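Local coordinates for centrosomal protein of 104 kDa (Homo sapiens, PDB 5LPH) that is required for ciliogenesis and the structural integrity of the ciliary tip, and interacts with tubulin, this piece being its HEAT-repeat TOG domain, at residues A[84-89]-A[125-130]. Numbering follows the deposited sequence.
Sequences EDLKNT and PKHKLS
The first turn of helix 83-100, with Leu86 and Lys87, lies beside the turn that follows helix 106-126, with the CA atoms of Leu86 and His127 8.1 Å apart and those of Lys87 and Leu129 8.2 Å. A Schellman motif ends helix 106-126, with Lys128 at positive phi as its C-prime residue and a weak bond from Lys128 N to Pro125 O. Leu86 does most of the touching. Its CD2 methyl sits over the centre of the His127 ring, 3.7 Å from the centroid and 6° off the normal, a CH-pi contact. Its other methyl, CD1, lies 3.7 Å from His127 ND1. His127 holds CG anti to its carbonyl carbon (chi1 -61°), which carries the imidazole toward Leu86, while Lys126 CG covers the opposite face. Tyr123 meets the same ring edge-to-face, and its hydroxyl is hydrogen-bonded to Leu86 O. Farther along, Leu129 CD2 rests loosely against both Leu86 CB and Lys87 CG, 4.4 Å from each. Ser130 takes the N-cap position of helix 131-147, its OG bonded weakly to Leu132 N and also to Glu133. The contact sets the start of helix 83-100 against the link between the next two helices of the HEAT-repeat solenoid. No hydrogen bond crosses between 84-89 and 125-130; the attraction is dispersion and CH-pi, and His127 ND1, buried beneath a methyl without a partner in the model, probably pays a desolvation cost.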
ATOM      1  N   GLU A  84      25.577   0.940   9.860  1.00 81.28           N
ATOM      2  CA  GLU A  84      24.669   1.524  10.851  1.00 81.19           C
ATOM      3  C   GLU A  84      24.275   2.969  10.532  1.00 76.07           C
ATOM      4  O   GLU A  84      23.137   3.359  10.794  1.00 73.43           O
ATOM      5  CB  GLU A  84      25.248   1.422  12.270  1.00 83.79           C
ATOM      6  CG  GLU A  84      25.197   0.012  12.847  1.00 87.23           C
ATOM      7  CD  GLU A  84      23.776  -0.489  13.078  1.00 89.06           C
ATOM      8  OE1 GLU A  84      23.014   0.181  13.811  1.00 88.81           O
ATOM      9  OE2 GLU A  84      23.419  -1.555  12.525  1.00 91.02           O
ATOM     10  N   ASP A  85      25.195   3.743   9.956  1.00 70.20           N
ATOM     11  CA  ASP A  85      24.879   5.100   9.487  1.00 69.54           C
ATOM     12  C   ASP A  85      23.922   5.055   8.286  1.00 65.18           C
ATOM     13  O   ASP A  85      22.967   5.834   8.217  1.00 63.21           O
ATOM     14  CB  ASP A  85      26.157   5.876   9.118  1.00 70.74           C
ATOM     15  CG  ASP A  85      27.098   6.091  10.311  1.00 73.41           C
ATOM     16  OD1 ASP A  85      26.657   5.976  11.481  1.00 74.24           O
ATOM     17  OD2 ASP A  85      28.291   6.385  10.070  1.00 74.11           O
ATOM     18  N   LEU A  86      24.177   4.134   7.356  1.00 61.85           N
ATOM     19  CA  LEU A  86      23.300   3.939   6.199  1.00 59.90           C
ATOM     20  C   LEU A  86      21.889   3.519   6.604  1.00 60.18           C
ATOM     21  O   LEU A  86      20.918   4.007   6.023  1.00 60.13           O
ATOM     22  CB  LEU A  86      23.886   2.917   5.220  1.00 59.96           C
ATOM     23  CG  LEU A  86      25.170   3.353   4.514  1.00 60.72           C
ATOM     24  CD1 LEU A  86      25.868   2.154   3.888  1.00 61.26           C
ATOM     25  CD2 LEU A  86      24.885   4.419   3.467  1.00 61.32           C
ATOM     26  N   LYS A  87      21.782   2.634   7.597  1.00 59.10           N
ATOM     27  CA  LYS A  87      20.478   2.199   8.110  1.00 59.19           C
ATOM     28  C   LYS A  87      19.749   3.302   8.879  1.00 57.47           C
ATOM     29  O   LYS A  87      18.553   3.485   8.689  1.00 58.51           O
ATOM     30  CB  LYS A  87      20.610   0.956   8.992  1.00 61.59           C
ATOM     31  CG  LYS A  87      20.934  -0.318   8.231  1.00 64.11           C
ATOM     32  CD  LYS A  87      21.180  -1.475   9.187  1.00 66.26           C
ATOM     33  CE  LYS A  87      21.706  -2.698   8.453  1.00 69.87           C
ATOM     34  NZ  LYS A  87      21.874  -3.872   9.356  1.00 71.31           N
ATOM     35  N   ASN A  88      20.457   4.024   9.748  1.00 54.55           N
ATOM     36  CA  ASN A  88      19.857   5.154  10.478  1.00 53.46           C
ATOM     37  C   ASN A  88      19.297   6.210   9.527  1.00 49.38           C
ATOM     38  O   ASN A  88      18.184   6.700   9.715  1.00 43.35           O
ATOM     39  CB  ASN A  88      20.875   5.826  11.412  1.00 56.13           C
ATOM     40  CG  ASN A  88      21.225   4.977  12.616  1.00 57.72           C
ATOM     41  OD1 ASN A  88      20.448   4.120  13.039  1.00 61.48           O
ATOM     42  ND2 ASN A  88      22.405   5.217  13.180  1.00 58.43           N
ATOM     43  N   THR A  89      20.088   6.548   8.513  1.00 47.46           N
ATOM     44  CA  THR A  89      19.689   7.514   7.498  1.00 49.06           C
ATOM     45  C   THR A  89      18.454   7.040   6.717  1.00 48.01           C
ATOM     46  O   THR A  89      17.552   7.834   6.434  1.00 45.40           O
ATOM     47  CB  THR A  89      20.869   7.820   6.557  1.00 50.96           C
ATOM     48  OG1 THR A  89      21.928   8.416   7.316  1.00 53.99           O
ATOM     49  CG2 THR A  89      20.465   8.780   5.485  1.00 51.67           C
ATOM     50  N   PRO A 125      19.911  -1.642  -2.869  1.00 66.26           N
ATOM     51  CA  PRO A 125      20.843  -2.464  -3.673  1.00 67.30           C
ATOM     52  C   PRO A 125      22.261  -1.891  -3.857  1.00 67.38           C
ATOM     53  O   PRO A 125      23.214  -2.668  -3.941  1.00 69.09           O
ATOM     54  CB  PRO A 125      20.129  -2.605  -5.029  1.00 66.77           C
ATOM     55  CG  PRO A 125      19.046  -1.583  -5.029  1.00 67.32           C
ATOM     56  CD  PRO A 125      18.655  -1.384  -3.599  1.00 66.16           C
ATOM     57  N   LYS A 126      22.402  -0.567  -3.912  1.00 67.69           N
ATOM     58  CA  LYS A 126      23.726   0.078  -3.997  1.00 68.27           C
ATOM     59  C   LYS A 126      24.631  -0.270  -2.815  1.00 68.82           C
ATOM     60  O   LYS A 126      25.811  -0.553  -3.000  1.00 66.96           O
ATOM     61  CB  LYS A 126      23.581   1.603  -4.105  1.00 69.60           C
ATOM     62  CG  LYS A 126      24.880   2.402  -4.042  1.00 70.10           C
ATOM     63  CD  LYS A 126      24.747   3.721  -4.791  1.00 70.58           C
ATOM     64  CE  LYS A 126      26.016   4.556  -4.736  1.00 70.78           C
ATOM     65  NZ  LYS A 126      25.956   5.607  -3.688  1.00 70.51           N
ATOM     66  N   HIS A 127      24.067  -0.247  -1.609  1.00 68.84           N
ATOM     67  CA  HIS A 127      24.824  -0.502  -0.381  1.00 68.12           C
ATOM     68  C   HIS A 127      24.672  -1.938   0.139  1.00 69.35           C
ATOM     69  O   HIS A 127      25.133  -2.242   1.243  1.00 67.32           O
ATOM     70  CB  HIS A 127      24.417   0.509   0.693  1.00 67.29           C
ATOM     71  CG  HIS A 127      24.680   1.930   0.309  1.00 67.45           C
ATOM     72  ND1 HIS A 127      25.949   2.456   0.233  1.00 67.44           N
ATOM     73  CD2 HIS A 127      23.836   2.934  -0.025  1.00 69.40           C
ATOM     74  CE1 HIS A 127      25.879   3.724  -0.131  1.00 68.59           C
ATOM     75  NE2 HIS A 127      24.607   4.040  -0.294  1.00 69.42           N
ATOM     76  N   LYS A 128      24.028  -2.803  -0.652  1.00 69.77           N
ATOM     77  CA  LYS A 128      23.842  -4.221  -0.333  1.00 70.32           C
ATOM     78  C   LYS A 128      23.218  -4.434   1.051  1.00 68.46           C
ATOM     79  O   LYS A 128      23.694  -5.254   1.843  1.00 66.15           O
ATOM     80  CB  LYS A 128      25.167  -4.976  -0.468  1.00 73.20           C
ATOM     81  CG  LYS A 128      25.864  -4.777  -1.810  1.00 77.52           C
ATOM     82  CD  LYS A 128      26.944  -5.838  -2.036  1.00 81.71           C
ATOM     83  CE  LYS A 128      28.181  -5.333  -2.786  1.00 84.05           C
ATOM     84  NZ  LYS A 128      28.228  -5.764  -4.223  1.00 85.74           N
ATOM     85  N   LEU A 129      22.157  -3.678   1.333  1.00 65.85           N
ATOM     86  CA  LEU A 129      21.433  -3.795   2.601  1.00 64.53           C
ATOM     87  C   LEU A 129      20.461  -4.965   2.513  1.00 62.29           C
ATOM     88  O   LEU A 129      20.154  -5.456   1.425  1.00 58.45           O
ATOM     89  CB  LEU A 129      20.706  -2.488   2.978  1.00 66.45           C
ATOM     90  CG  LEU A 129      21.530  -1.377   3.676  1.00 68.72           C
ATOM     91  CD1 LEU A 129      22.857  -1.225   2.963  1.00 69.14           C
ATOM     92  CD2 LEU A 129      20.878  -0.005   3.887  1.00 69.74           C
ATOM     93  N   SER A 130      19.977  -5.391   3.670  1.00 60.99           N
ATOM     94  CA  SER A 130      19.245  -6.639   3.794  1.00 61.88           C
ATOM     95  C   SER A 130      17.762  -6.515   3.444  1.00 64.99           C
ATOM     96  O   SER A 130      17.241  -5.421   3.210  1.00 66.96           O
ATOM     97  CB  SER A 130      19.384  -7.168   5.225  1.00 61.00           C
ATOM     98  OG  SER A 130      18.530  -6.469   6.118  1.00 60.15           O
TER